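PDB 5H5Z: MHC class I antigen from Ctenopharyngodon idella, which probably presents peptides to T cells, holding a bound peptide in its groove while paired with beta-2-microglobulin. Local coordinates for residues A[93-98]-A[107-112]; A[126-131]-A[142-147]; A[201-206]-A[257-262]; A[219-224]-A[236-241]. All blocks are in the same frame, centred on the assembly; numbering follows the deposited sequence.

From the N terminus, contact 1 closes the hairpin between strands 90-100 and 106-114 in the floor of the peptide-binding platform. Contact 2 follows in series, turning helix 134-145 back onto 128-131, one of the sheet's two outermost strands; the two touch where Y112 CE1 lies 3.5 Å from W143 CH2. The chain then enters the immunoglobulin domain, where contact 3 closes a long loop by bringing 257-262 back to 201-206. Contact 4, the hairpin 219-224 with 236-241, falls wholly within that loop, and R236 packs against F201 and V206 of contact 3. Contacts 1 and 3 lie in different domains, their centres about 28 Å apart.

Contact 1. Residues A[93-98]-A[107-112]; sequences QNMYGC and QGFYQY
The rings of Y96 and Y110 form an offset stack, with planes 5° apart and centroids separated by 4.5 Å. The offset leaves Y110 OH above the centre of the Y96 ring, while Y96 CB covers the middle of the Y110 ring at 3.5 Å from its centroid, a CH-pi contact nearly on the ring normal. On the same side of the sheet the side-chain amide of N94 lies flat over one face of Y112, its plane within 2° of the ring and CG 3.4 Å from Y112 CE2. The F109 ring lies on the reverse side, one face against backbone: G97 N sits above its centre and Y96 C nearer the rim. With chi1 at 64°, CG stands between the backbone N and carbonyl carbon, folding the ring across to the neighbouring strand, where M95 CG is 3.8 Å from F109 CE2. Between these two layers of side chains, the antiparallel hydrogen-bonded pairs M95-Q111 and G97-F109 each make two backbone bonds; Q111 N to M95 O measures 3.0 Å. Within the groove, Y96 OH bonds to Y9 OH and to the peptide backbone, and Y110 OH to a polar peptide side chain. Strand 3-13 lies beside 90-100, C98 is disulfide-linked to C160 of helix 148-170, and beta-2-microglobulin packs under the M95 and Q111 side, with its K59 in a cation-pi contact on F109.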
loop_
_atom_site.group_PDB
_atom_site.type_symbol
_atom_site.label_atom_id
_atom_site.label_comp_id
_atom_site.label_asym_id
_atom_site.label_seq_id
_atom_site.Cartn_x
_atom_site.Cartn_y
_atom_site.Cartn_z
ATOM N N GLN A 93 -2.993 -5.484 -15.836
ATOM C CA GLN A 93 -2.551 -4.380 -14.988
ATOM C C GLN A 93 -1.615 -3.430 -15.715
ATOM O O GLN A 93 -0.832 -3.840 -16.571
ATOM C CB GLN A 93 -1.831 -4.912 -13.750
ATOM C CG GLN A 93 -2.727 -5.489 -12.673
ATOM C CD GLN A 93 -1.939 -6.340 -11.690
ATOM O OE1 GLN A 93 -1.459 -7.419 -12.033
ATOM N NE2 GLN A 93 -1.790 -5.850 -10.468
ATOM N N ASN A 94 -1.695 -2.159 -15.339
ATOM C CA ASN A 94 -0.787 -1.133 -15.820
ATOM C C ASN A 94 -0.398 -0.277 -14.621
ATOM O O ASN A 94 -1.257 0.139 -13.838
ATOM C CB ASN A 94 -1.491 -0.298 -16.900
ATOM C CG ASN A 94 -0.618 0.810 -17.491
ATOM O OD1 ASN A 94 0.609 0.702 -17.593
ATOM N ND2 ASN A 94 -1.273 1.868 -17.933
ATOM N N MET A 95 0.899 -0.057 -14.449
ATOM C CA MET A 95 1.364 0.975 -13.534
ATOM C C MET A 95 2.344 1.883 -14.265
ATOM O O MET A 95 3.192 1.420 -15.033
ATOM C CB MET A 95 1.986 0.382 -12.260
ATOM C CG MET A 95 3.234 -0.453 -12.492
ATOM S SD MET A 95 3.764 -1.339 -11.019
ATOM C CE MET A 95 4.059 0.025 -9.892
ATOM N N TYR A 96 2.209 3.182 -14.048
ATOM C CA TYR A 96 3.136 4.123 -14.631
ATOM C C TYR A 96 3.239 5.316 -13.717
ATOM O O TYR A 96 2.358 5.548 -12.887
ATOM C CB TYR A 96 2.699 4.549 -16.043
ATOM C CG TYR A 96 1.378 5.278 -16.130
ATOM C CD1 TYR A 96 1.321 6.678 -16.044
ATOM C CD2 TYR A 96 0.184 4.579 -16.342
ATOM C CE1 TYR A 96 0.111 7.351 -16.141
ATOM C CE2 TYR A 96 -1.030 5.247 -16.440
ATOM C CZ TYR A 96 -1.058 6.630 -16.339
ATOM O OH TYR A 96 -2.256 7.291 -16.438
ATOM N N GLY A 97 4.309 6.079 -13.871
ATOM C CA GLY A 97 4.462 7.261 -13.055
ATOM C C GLY A 97 5.805 7.908 -13.206
ATOM O O GLY A 97 6.670 7.402 -13.917
ATOM N N CYS A 98 5.971 9.031 -12.512
ATOM C CA CYS A 98 7.173 9.833 -12.613
ATOM C C CYS A 98 7.612 10.263 -11.227
ATOM O O CYS A 98 6.805 10.324 -10.293
ATOM C CB CYS A 98 6.927 11.065 -13.499
ATOM S SG CYS A 98 5.549 12.130 -12.979
ATOM N N GLN A 107 12.662 10.821 -13.052
ATOM C CA GLN A 107 12.661 9.415 -13.432
ATOM C C GLN A 107 11.231 9.080 -13.823
ATOM O O GLN A 107 10.305 9.819 -13.495
ATOM C CB GLN A 107 13.116 8.522 -12.267
ATOM C CG GLN A 107 14.527 8.784 -11.746
ATOM C CD GLN A 107 15.612 8.065 -12.537
ATOM O OE1 GLN A 107 15.350 7.080 -13.231
ATOM N NE2 GLN A 107 16.841 8.550 -12.424
ATOM N N GLY A 108 11.044 7.972 -14.528
ATOM C CA GLY A 108 9.708 7.510 -14.858
ATOM C C GLY A 108 9.700 6.070 -15.319
ATOM O O GLY A 108 10.731 5.546 -15.752
ATOM N N PHE A 109 8.537 5.433 -15.220
ATOM C CA PHE A 109 8.368 4.034 -15.621
ATOM C C PHE A 109 6.994 3.819 -16.248
ATOM O O PHE A 109 6.067 4.595 -16.006
ATOM C CB PHE A 109 8.542 3.107 -14.409
ATOM C CG PHE A 109 7.504 3.310 -13.343
ATOM C CD1 PHE A 109 7.639 4.335 -12.408
ATOM C CD2 PHE A 109 6.387 2.479 -13.272
ATOM C CE1 PHE A 109 6.679 4.532 -11.426
ATOM C CE2 PHE A 109 5.425 2.668 -12.289
ATOM C CZ PHE A 109 5.572 3.695 -11.365
ATOM N N TYR A 110 6.870 2.758 -17.044
ATOM C CA TYR A 110 5.610 2.408 -17.697
ATOM C C TYR A 110 5.621 0.894 -17.914
ATOM O O TYR A 110 6.461 0.374 -18.653
ATOM C CB TYR A 110 5.465 3.157 -19.033
ATOM C CG TYR A 110 4.099 3.775 -19.261
ATOM C CD1 TYR A 110 2.969 2.981 -19.463
ATOM C CD2 TYR A 110 3.940 5.168 -19.300
ATOM C CE1 TYR A 110 1.720 3.547 -19.666
ATOM C CE2 TYR A 110 2.697 5.743 -19.509
ATOM C CZ TYR A 110 1.591 4.931 -19.695
ATOM O OH TYR A 110 0.357 5.499 -19.905
ATOM N N GLN A 111 4.698 0.192 -17.258
ATOM C CA GLN A 111 4.736 -1.280 -17.191
ATOM C C GLN A 111 3.346 -1.901 -17.252
ATOM O O GLN A 111 2.376 -1.330 -16.747
ATOM C CB GLN A 111 5.421 -1.737 -15.897
ATOM C CG GLN A 111 6.863 -1.274 -15.743
ATOM C CD GLN A 111 7.352 -1.318 -14.306
ATOM O OE1 GLN A 111 6.645 -1.762 -13.405
ATOM N NE2 GLN A 111 8.571 -0.849 -14.089
ATOM N N TYR A 112 3.262 -3.083 -17.857
ATOM C CA TYR A 112 2.016 -3.844 -17.925
ATOM C C TYR A 112 2.245 -5.286 -17.468
ATOM O O TYR A 112 3.336 -5.826 -17.647
ATOM C CB TYR A 112 1.478 -3.852 -19.356
ATOM C CG TYR A 112 1.052 -2.495 -19.901
ATOM C CD1 TYR A 112 1.988 -1.607 -20.444
ATOM C CD2 TYR A 112 -0.290 -2.110 -19.893
ATOM C CE1 TYR A 112 1.596 -0.379 -20.953
ATOM C CE2 TYR A 112 -0.691 -0.879 -20.409
ATOM C CZ TYR A 112 0.256 -0.019 -20.930
ATOM O OH TYR A 112 -0.136 1.201 -21.449
#

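Contact 2. Residues A[126-131]-A[142-147]; sequences TLTWTA and KWEALA
W143 brings the edge of its indole to the face of W129: the six-membered rings are 4.9 Å apart between centroids, with planes at 70°. The touching edge is the CE3-CZ3 side, W143 CE3 standing 3.6 Å from W129 CE2 over the middle of the indole. A second link is polar. W129 N gives its hydrogen to E144 OE2 at 2.9 Å in an almost straight bond, 174° at the hydrogen; OE2 accepts with its anti lone pair, the one turned away from the other carboxylate oxygen. E144 reaches it because its CG lies anti to the carbonyl carbon (chi1 -78°) and the chain runs extended beyond, placing OE2 also 3.5 Å from T128 CB. Water 1 adds weak bonds at the rim of the indole, accepting from W129 NE1 and donating to W143 O.

In the next shell, K140 forms a salt bridge with E144 OE2 and a hydrogen bond with W129 O, so one amine serves both sides of the junction and would probably stabilise the carboxylate's negative charge. V148, A149 and N152 of helix 148-170 pack on W129, while Y112 meets W143 edge-to-face. W143 NE1 bonds to the backbone of the bound peptide, as the corresponding tryptophan does in classical class I molecules. This is the MHC class I platform, in which a helix lies over an edge strand of the floor and borders the peptide groove.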
loop_
_atom_site.group_PDB
_atom_site.type_symbol
_atom_site.label_atom_id
_atom_site.label_comp_id
_atom_site.label_asym_id
_atom_site.label_seq_id
_atom_site.Cartn_x
_atom_site.Cartn_y
_atom_site.Cartn_z
ATOM N N THR A 126 15.906 3.642 -24.920
ATOM C CA THR A 126 16.003 3.084 -26.269
ATOM C C THR A 126 14.696 3.212 -27.050
ATOM O O THR A 126 14.635 2.850 -28.229
ATOM C CB THR A 126 16.417 1.598 -26.244
ATOM O OG1 THR A 126 15.531 0.868 -25.385
ATOM C CG2 THR A 126 17.850 1.443 -25.748
ATOM N N LEU A 127 13.659 3.724 -26.387
ATOM C CA LEU A 127 12.324 3.863 -26.980
ATOM C C LEU A 127 11.809 2.529 -27.520
ATOM O O LEU A 127 11.282 2.444 -28.634
ATOM C CB LEU A 127 12.309 4.960 -28.057
ATOM C CG LEU A 127 12.433 6.397 -27.543
ATOM C CD1 LEU A 127 12.799 7.354 -28.667
ATOM C CD2 LEU A 127 11.141 6.825 -26.863
ATOM N N THR A 128 11.980 1.486 -26.712
ATOM C CA THR A 128 11.535 0.145 -27.061
ATOM C C THR A 128 10.765 -0.464 -25.896
ATOM O O THR A 128 10.836 0.029 -24.764
ATOM C CB THR A 128 12.718 -0.782 -27.422
ATOM O OG1 THR A 128 13.661 -0.807 -26.341
ATOM C CG2 THR A 128 13.408 -0.318 -28.705
ATOM N N TRP A 129 10.025 -1.527 -26.190
ATOM C CA TRP A 129 9.277 -2.263 -25.183
ATOM C C TRP A 129 9.902 -3.627 -24.951
ATOM O O TRP A 129 10.070 -4.412 -25.885
ATOM C CB TRP A 129 7.815 -2.409 -25.606
ATOM C CG TRP A 129 7.091 -1.104 -25.579
ATOM C CD1 TRP A 129 6.962 -0.209 -26.608
ATOM C CD2 TRP A 129 6.418 -0.525 -24.458
ATOM N NE1 TRP A 129 6.240 0.886 -26.196
ATOM C CE2 TRP A 129 5.896 0.723 -24.880
ATOM C CE3 TRP A 129 6.198 -0.939 -23.136
ATOM C CZ2 TRP A 129 5.162 1.554 -24.029
ATOM C CZ3 TRP A 129 5.473 -0.113 -22.288
ATOM C CH2 TRP A 129 4.969 1.126 -22.735
ATOM N N THR A 130 10.261 -3.895 -23.701
ATOM C CA THR A 130 10.782 -5.201 -23.320
ATOM C C THR A 130 9.616 -6.166 -23.148
ATOM O O THR A 130 8.733 -5.939 -22.320
ATOM C CB THR A 130 11.617 -5.115 -22.032
ATOM O OG1 THR A 130 12.664 -4.157 -22.222
ATOM C CG2 THR A 130 12.235 -6.474 -21.680
ATOM N N ALA A 131 9.617 -7.222 -23.960
ATOM C CA ALA A 131 8.606 -8.271 -23.901
ATOM C C ALA A 131 9.089 -9.397 -22.991
ATOM O O ALA A 131 10.167 -9.952 -23.203
ATOM C CB ALA A 131 8.321 -8.802 -25.300
ATOM N N LYS A 142 3.907 -4.168 -32.567
ATOM C CA LYS A 142 2.784 -3.275 -32.841
ATOM C C LYS A 142 3.028 -1.904 -32.225
ATOM O O LYS A 142 2.852 -0.878 -32.886
ATOM C CB LYS A 142 1.475 -3.862 -32.301
ATOM C CG LYS A 142 0.259 -2.979 -32.553
ATOM C CD LYS A 142 -0.925 -3.399 -31.699
ATOM C CE LYS A 142 -2.039 -2.371 -31.789
ATOM N NZ LYS A 142 -3.328 -2.919 -31.292
ATOM N N TRP A 143 3.441 -1.894 -30.959
ATOM C CA TRP A 143 3.643 -0.635 -30.239
ATOM C C TRP A 143 4.827 0.168 -30.763
ATOM O O TRP A 143 4.778 1.400 -30.806
ATOM C CB TRP A 143 3.746 -0.901 -28.740
ATOM C CG TRP A 143 2.397 -1.100 -28.115
ATOM C CD1 TRP A 143 1.204 -1.265 -28.769
ATOM C CD2 TRP A 143 2.100 -1.173 -26.720
ATOM N NE1 TRP A 143 0.185 -1.422 -27.867
ATOM C CE2 TRP A 143 0.705 -1.371 -26.600
ATOM C CE3 TRP A 143 2.873 -1.079 -25.556
ATOM C CZ2 TRP A 143 0.066 -1.477 -25.365
ATOM C CZ3 TRP A 143 2.238 -1.198 -24.325
ATOM C CH2 TRP A 143 0.848 -1.395 -24.240
ATOM N N GLU A 144 5.872 -0.530 -31.198
ATOM C CA GLU A 144 7.020 0.135 -31.806
ATOM C C GLU A 144 6.677 0.757 -33.177
ATOM O O GLU A 144 7.205 1.815 -33.528
ATOM C CB GLU A 144 8.247 -0.790 -31.817
ATOM C CG GLU A 144 8.914 -0.848 -30.446
ATOM C CD GLU A 144 9.804 -2.060 -30.205
ATOM O OE1 GLU A 144 10.233 -2.719 -31.169
ATOM O OE2 GLU A 144 10.089 -2.349 -29.020
ATOM N N ALA A 145 5.759 0.133 -33.916
ATOM C CA ALA A 145 5.247 0.705 -35.170
ATOM C C ALA A 145 4.349 1.922 -34.928
ATOM O O ALA A 145 4.316 2.846 -35.742
ATOM C CB ALA A 145 4.499 -0.350 -35.977
ATOM N N LEU A 146 3.629 1.922 -33.805
ATOM C CA LEU A 146 2.693 3.004 -33.480
ATOM C C LEU A 146 3.310 4.132 -32.642
ATOM O O LEU A 146 2.604 5.064 -32.241
ATOM C CB LEU A 146 1.434 2.444 -32.802
ATOM C CG LEU A 146 0.522 1.556 -33.661
ATOM C CD1 LEU A 146 -0.490 0.834 -32.789
ATOM C CD2 LEU A 146 -0.181 2.338 -34.766
ATOM N N ALA A 147 4.620 4.042 -32.398
ATOM C CA ALA A 147 5.386 5.035 -31.621
ATOM C C ALA A 147 4.887 5.235 -30.184
ATOM O O ALA A 147 4.998 6.337 -29.615
ATOM C CB ALA A 147 5.475 6.366 -32.364
HETATM O O HOH W 1 6.758 2.081 -29.033
#

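Contact 3. Residues A[201-206]-A[257-262]; sequences FYPSGV and EHQDKT
G205 O is gripped by three donors: H258 ND1 at 3.1 Å, water 3 at 2.9 Å, and water 2, whose bond is weak. The imidazole bond is bent, 142° at the hydrogen, and the oxygen sits 20° out of the ring plane. Each water leads back to Q259: water 3 accepts from Q259 NE2 at 2.7 Å and water 2 from Q259 N, so direct and bridged links converge on one carbonyl. The other ring nitrogen, H258 NE2, makes a weak hydrogen bond to Y202 O at 3.2 Å. If both bonds hold, the ring would carry a proton on each nitrogen and so a positive charge, though the weak NE2 bond leaves this tentative; together they would limit its rotation.

H258 CG lies anti to the backbone N (chi1 177°), which sends the imidazole across to the 201-206 loop. H258 to K261 form the type I' turn of the hairpin between strands 252-258 and 261-266, part of one sheet of the immunoglobulin C1-set sandwich; the facing loop leads from strand 194-201 of the other sheet to strand 207-212, and carries a cis peptide bond before P203. The ring spans from the end of strand 252-258 to this inter-sheet loop. F201 CB covers one of its faces, 4.2 Å from the centroid, and Q259 CG the opposite one. Alongside, P203 CD packs 3.5 Å from Q259 NE2, and V206 CG2 rests 3.4 Å from E257 O.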
loop_
_atom_site.group_PDB
_atom_site.type_symbol
_atom_site.label_atom_id
_atom_site.label_comp_id
_atom_site.label_asym_id
_atom_site.label_seq_id
_atom_site.Cartn_x
_atom_site.Cartn_y
_atom_site.Cartn_z
ATOM N N PHE A 201 3.846 8.004 12.717
ATOM C CA PHE A 201 4.911 8.799 12.129
ATOM C C PHE A 201 4.815 8.913 10.602
ATOM O O PHE A 201 4.251 8.047 9.923
ATOM C CB PHE A 201 6.294 8.288 12.571
ATOM C CG PHE A 201 6.541 6.837 12.261
ATOM C CD1 PHE A 201 7.048 6.450 11.025
ATOM C CD2 PHE A 201 6.275 5.850 13.216
ATOM C CE1 PHE A 201 7.283 5.110 10.744
ATOM C CE2 PHE A 201 6.503 4.511 12.935
ATOM C CZ PHE A 201 7.005 4.140 11.696
ATOM N N TYR A 202 5.362 10.011 10.093
ATOM C CA TYR A 202 5.504 10.257 8.663
ATOM C C TYR A 202 6.690 11.200 8.484
ATOM O O TYR A 202 6.828 12.142 9.266
ATOM C CB TYR A 202 4.232 10.888 8.095
ATOM C CG TYR A 202 4.197 10.918 6.589
ATOM C CD1 TYR A 202 4.752 11.990 5.875
ATOM C CD2 TYR A 202 3.604 9.880 5.868
ATOM C CE1 TYR A 202 4.726 12.012 4.492
ATOM C CE2 TYR A 202 3.565 9.901 4.477
ATOM C CZ TYR A 202 4.128 10.967 3.801
ATOM O OH TYR A 202 4.095 10.992 2.427
ATOM N N PRO A 203 7.560 10.956 7.476
ATOM C CA PRO A 203 7.581 9.874 6.471
ATOM C C PRO A 203 7.847 8.493 7.073
ATOM O O PRO A 203 8.078 8.371 8.277
ATOM C CB PRO A 203 8.728 10.275 5.528
ATOM C CG PRO A 203 9.034 11.696 5.841
ATOM C CD PRO A 203 8.688 11.884 7.282
ATOM N N SER A 204 7.831 7.464 6.234
ATOM C CA SER A 204 7.788 6.080 6.724
ATOM C C SER A 204 9.094 5.517 7.294
ATOM O O SER A 204 9.062 4.549 8.056
ATOM C CB SER A 204 7.239 5.149 5.641
ATOM O OG SER A 204 8.202 4.952 4.628
ATOM N N GLY A 205 10.232 6.105 6.927
ATOM C CA GLY A 205 11.532 5.622 7.408
ATOM C C GLY A 205 11.719 5.804 8.908
ATOM O O GLY A 205 11.623 6.920 9.414
ATOM N N VAL A 206 11.974 4.705 9.620
ATOM C CA VAL A 206 12.211 4.754 11.069
ATOM C C VAL A 206 13.278 3.729 11.476
ATOM O O VAL A 206 13.376 2.660 10.877
ATOM C CB VAL A 206 10.894 4.577 11.876
ATOM C CG1 VAL A 206 10.380 3.137 11.822
ATOM C CG2 VAL A 206 11.068 5.024 13.319
ATOM N N GLU A 257 14.605 6.257 16.288
ATOM C CA GLU A 257 15.108 7.408 15.539
ATOM C C GLU A 257 14.258 7.706 14.304
ATOM O O GLU A 257 13.985 6.823 13.494
ATOM C CB GLU A 257 16.578 7.216 15.145
ATOM C CG GLU A 257 17.204 8.466 14.529
ATOM C CD GLU A 257 18.691 8.325 14.251
ATOM O OE1 GLU A 257 19.162 8.923 13.265
ATOM O OE2 GLU A 257 19.389 7.622 15.009
ATOM N N HIS A 258 13.857 8.967 14.168
ATOM C CA HIS A 258 13.042 9.424 13.046
ATOM C C HIS A 258 13.396 10.877 12.786
ATOM O O HIS A 258 13.423 11.680 13.719
ATOM C CB HIS A 258 11.558 9.285 13.396
ATOM C CG HIS A 258 10.620 9.787 12.339
ATOM N ND1 HIS A 258 10.273 9.042 11.231
ATOM C CD2 HIS A 258 9.922 10.942 12.246
ATOM C CE1 HIS A 258 9.421 9.729 10.491
ATOM N NE2 HIS A 258 9.190 10.884 11.086
ATOM N N GLN A 259 13.685 11.201 11.525
ATOM C CA GLN A 259 14.067 12.563 11.132
ATOM C C GLN A 259 15.176 13.154 12.022
ATOM O O GLN A 259 15.036 14.259 12.551
ATOM C CB GLN A 259 12.836 13.485 11.096
ATOM C CG GLN A 259 11.767 13.072 10.096
ATOM C CD GLN A 259 12.253 13.132 8.659
ATOM O OE1 GLN A 259 12.772 14.154 8.210
ATOM N NE2 GLN A 259 12.084 12.032 7.931
ATOM N N ASP A 260 16.261 12.394 12.189
ATOM C CA ASP A 260 17.465 12.822 12.937
ATOM C C ASP A 260 17.239 13.130 14.422
ATOM O O ASP A 260 18.061 13.801 15.061
ATOM C CB ASP A 260 18.146 14.012 12.247
ATOM C CG ASP A 260 18.277 13.821 10.752
ATOM O OD1 ASP A 260 18.843 12.788 10.323
ATOM O OD2 ASP A 260 17.803 14.707 10.006
ATOM N N LYS A 261 16.126 12.637 14.959
ATOM C CA LYS A 261 15.759 12.850 16.357
ATOM C C LYS A 261 15.466 11.502 16.998
ATOM O O LYS A 261 14.949 10.600 16.334
ATOM C CB LYS A 261 14.547 13.785 16.457
ATOM C CG LYS A 261 14.801 15.181 15.897
ATOM C CD LYS A 261 13.548 16.051 15.893
ATOM C CE LYS A 261 13.264 16.654 17.262
ATOM N NZ LYS A 261 14.280 17.667 17.672
ATOM N N THR A 262 15.805 11.363 18.279
ATOM C CA THR A 262 15.663 10.082 18.971
ATOM C C THR A 262 14.767 10.165 20.200
ATOM O O THR A 262 14.764 11.169 20.919
ATOM C CB THR A 262 17.028 9.506 19.408
ATOM O OG1 THR A 262 17.743 10.490 20.164
ATOM C CG2 THR A 262 17.859 9.088 18.205
HETATM O O HOH W 2 13.932 9.324 9.430
HETATM O O HOH W 3 11.683 9.347 7.858
#

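Contact 4. Residues A[219-224]-A[236-241]; sequences EDVDLG and RMSTLN
This antiparallel hairpin pairs strand 221-228, at the margin of one sheet of the immunoglobulin C1-set domain, with strand 234-240, the local axes 4.5 Å apart and running at 166°. D222 and T239 form the hydrogen-bonded pair: D222 N reaches T239 O at 2.8 Å, and T239 N returns to D222 O, coming in from 39° above the carbonyl plane. Water 4 also donates to D222 O and links it to T239 OG1 at 2.7 Å, so that carbonyl has two donors. The ladder is extended by N241 N to D220 O and by G224 N to M237 O at 2.7 Å.

R236 carries the side-chain part. Its chain is extended from CG to NE, and NE donates to G224 O at 2.8 Å, with that oxygen near the guanidinium plane. L223, whose chi1 of 180° puts CG opposite the backbone N, crosses R236 at about a right angle, CD2 3.6 Å from NH2. Water 5 bridges NH2 to L223 O. On the face that carries V221, S238 and L240, which is turned to the other sheet, V221 CG1 meets S238 OG at 3.4 Å, and V221 CG2 packs on L240 CD1; S238 OG is itself bonded to W210 NE1 of the opposing sheet. On the other side M237 touches N97 of beta-2-microglobulin.

Backbone bonds dominate, with few apolar contacts, in keeping with a largely exposed edge. The guanidinium is met at its edge, in plane, by G224 O and water 5, which would orient it. Its positive charge is probably partly offset by the carbonyl dipole of G224, bonded directly to NE, and by that of L223, reached through water 5.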
loop_
_atom_site.group_PDB
_atom_site.type_symbol
_atom_site.label_atom_id
_atom_site.label_comp_id
_atom_site.label_asym_id
_atom_site.label_seq_id
_atom_site.Cartn_x
_atom_site.Cartn_y
_atom_site.Cartn_z
ATOM N N GLU A 219 21.511 -8.911 19.699
ATOM C CA GLU A 219 21.136 -10.301 19.969
ATOM C C GLU A 219 19.731 -10.392 20.567
ATOM O O GLU A 219 19.348 -9.557 21.393
ATOM C CB GLU A 219 22.158 -10.964 20.900
ATOM C CG GLU A 219 23.594 -10.908 20.386
ATOM C CD GLU A 219 24.605 -11.473 21.368
ATOM O OE1 GLU A 219 24.334 -11.481 22.591
ATOM O OE2 GLU A 219 25.684 -11.906 20.911
ATOM N N ASP A 220 18.974 -11.404 20.139
ATOM C CA ASP A 220 17.597 -11.656 20.605
ATOM C C ASP A 220 16.611 -10.549 20.217
ATOM O O ASP A 220 15.622 -10.300 20.918
ATOM C CB ASP A 220 17.560 -11.911 22.119
ATOM C CG ASP A 220 18.379 -13.117 22.528
ATOM O OD1 ASP A 220 18.137 -14.213 21.986
ATOM O OD2 ASP A 220 19.261 -12.970 23.402
ATOM N N VAL A 221 16.894 -9.899 19.089
ATOM C CA VAL A 221 16.074 -8.810 18.570
ATOM C C VAL A 221 15.293 -9.283 17.348
ATOM O O VAL A 221 15.846 -9.938 16.459
ATOM C CB VAL A 221 16.942 -7.576 18.214
ATOM C CG1 VAL A 221 16.122 -6.502 17.507
ATOM C CG2 VAL A 221 17.605 -7.012 19.466
ATOM N N ASP A 222 14.003 -8.960 17.324
ATOM C CA ASP A 222 13.139 -9.253 16.182
ATOM C C ASP A 222 12.470 -7.967 15.692
ATOM O O ASP A 222 11.499 -7.498 16.287
ATOM C CB ASP A 222 12.093 -10.307 16.569
ATOM C CG ASP A 222 11.136 -10.646 15.435
ATOM O OD1 ASP A 222 11.487 -10.439 14.252
ATOM O OD2 ASP A 222 10.025 -11.132 15.733
ATOM N N LEU A 223 12.997 -7.404 14.606
ATOM C CA LEU A 223 12.455 -6.178 14.025
ATOM C C LEU A 223 11.260 -6.472 13.115
ATOM O O LEU A 223 11.378 -7.213 12.134
ATOM C CB LEU A 223 13.543 -5.421 13.254
ATOM C CG LEU A 223 13.179 -4.104 12.559
ATOM C CD1 LEU A 223 12.734 -3.050 13.562
ATOM C CD2 LEU A 223 14.360 -3.600 11.746
ATOM N N GLY A 224 10.115 -5.885 13.455
ATOM C CA GLY A 224 8.893 -6.047 12.677
ATOM C C GLY A 224 8.928 -5.274 11.371
ATOM O O GLY A 224 9.810 -4.440 11.148
ATOM N N ARG A 236 5.759 0.717 13.304
ATOM C CA ARG A 236 6.743 -0.362 13.272
ATOM C C ARG A 236 7.093 -0.732 14.705
ATOM O O ARG A 236 7.032 0.110 15.607
ATOM C CB ARG A 236 8.007 0.066 12.517
ATOM C CG ARG A 236 8.860 -1.092 12.032
ATOM C CD ARG A 236 9.937 -0.648 11.054
ATOM N NE ARG A 236 10.633 -1.808 10.499
ATOM C CZ ARG A 236 11.469 -1.771 9.466
ATOM N NH1 ARG A 236 11.728 -0.624 8.850
ATOM N NH2 ARG A 236 12.045 -2.891 9.044
ATOM N N MET A 237 7.458 -1.988 14.917
ATOM C CA MET A 237 7.883 -2.418 16.240
ATOM C C MET A 237 9.092 -3.339 16.194
ATOM O O MET A 237 9.385 -3.955 15.168
ATOM C CB MET A 237 6.726 -3.074 17.001
ATOM C CG MET A 237 6.353 -4.466 16.514
ATOM S SD MET A 237 4.769 -4.950 17.202
ATOM C CE MET A 237 4.968 -6.729 17.264
ATOM N N SER A 238 9.794 -3.412 17.318
ATOM C CA SER A 238 10.862 -4.385 17.502
ATOM C C SER A 238 10.656 -5.085 18.829
ATOM O O SER A 238 10.202 -4.476 19.793
ATOM C CB SER A 238 12.230 -3.708 17.480
ATOM O OG SER A 238 13.261 -4.669 17.630
ATOM N N THR A 239 11.000 -6.366 18.873
ATOM C CA THR A 239 10.783 -7.180 20.061
ATOM C C THR A 239 12.114 -7.724 20.563
ATOM O O THR A 239 12.884 -8.295 19.789
ATOM C CB THR A 239 9.813 -8.343 19.760
ATOM O OG1 THR A 239 8.576 -7.818 19.259
ATOM C CG2 THR A 239 9.530 -9.160 21.009
ATOM N N LEU A 240 12.375 -7.529 21.855
ATOM C CA LEU A 240 13.567 -8.061 22.507
ATOM C C LEU A 240 13.185 -9.255 23.363
ATOM O O LEU A 240 12.335 -9.142 24.248
ATOM C CB LEU A 240 14.234 -6.997 23.387
ATOM C CG LEU A 240 15.503 -7.420 24.137
ATOM C CD1 LEU A 240 16.682 -7.564 23.185
ATOM C CD2 LEU A 240 15.836 -6.438 25.254
ATOM N N ASN A 241 13.815 -10.394 23.096
ATOM C CA ASN A 241 13.571 -11.588 23.889
ATOM C C ASN A 241 14.788 -12.036 24.687
ATOM O O ASN A 241 15.439 -13.027 24.356
ATOM C CB ASN A 241 13.019 -12.737 23.037
ATOM C CG ASN A 241 12.415 -13.846 23.884
ATOM O OD1 ASN A 241 12.093 -13.641 25.058
ATOM N ND2 ASN A 241 12.256 -15.023 23.295
HETATM O O HOH W 4 8.728 -7.327 16.632
HETATM O O HOH W 5 12.063 -5.817 9.497
#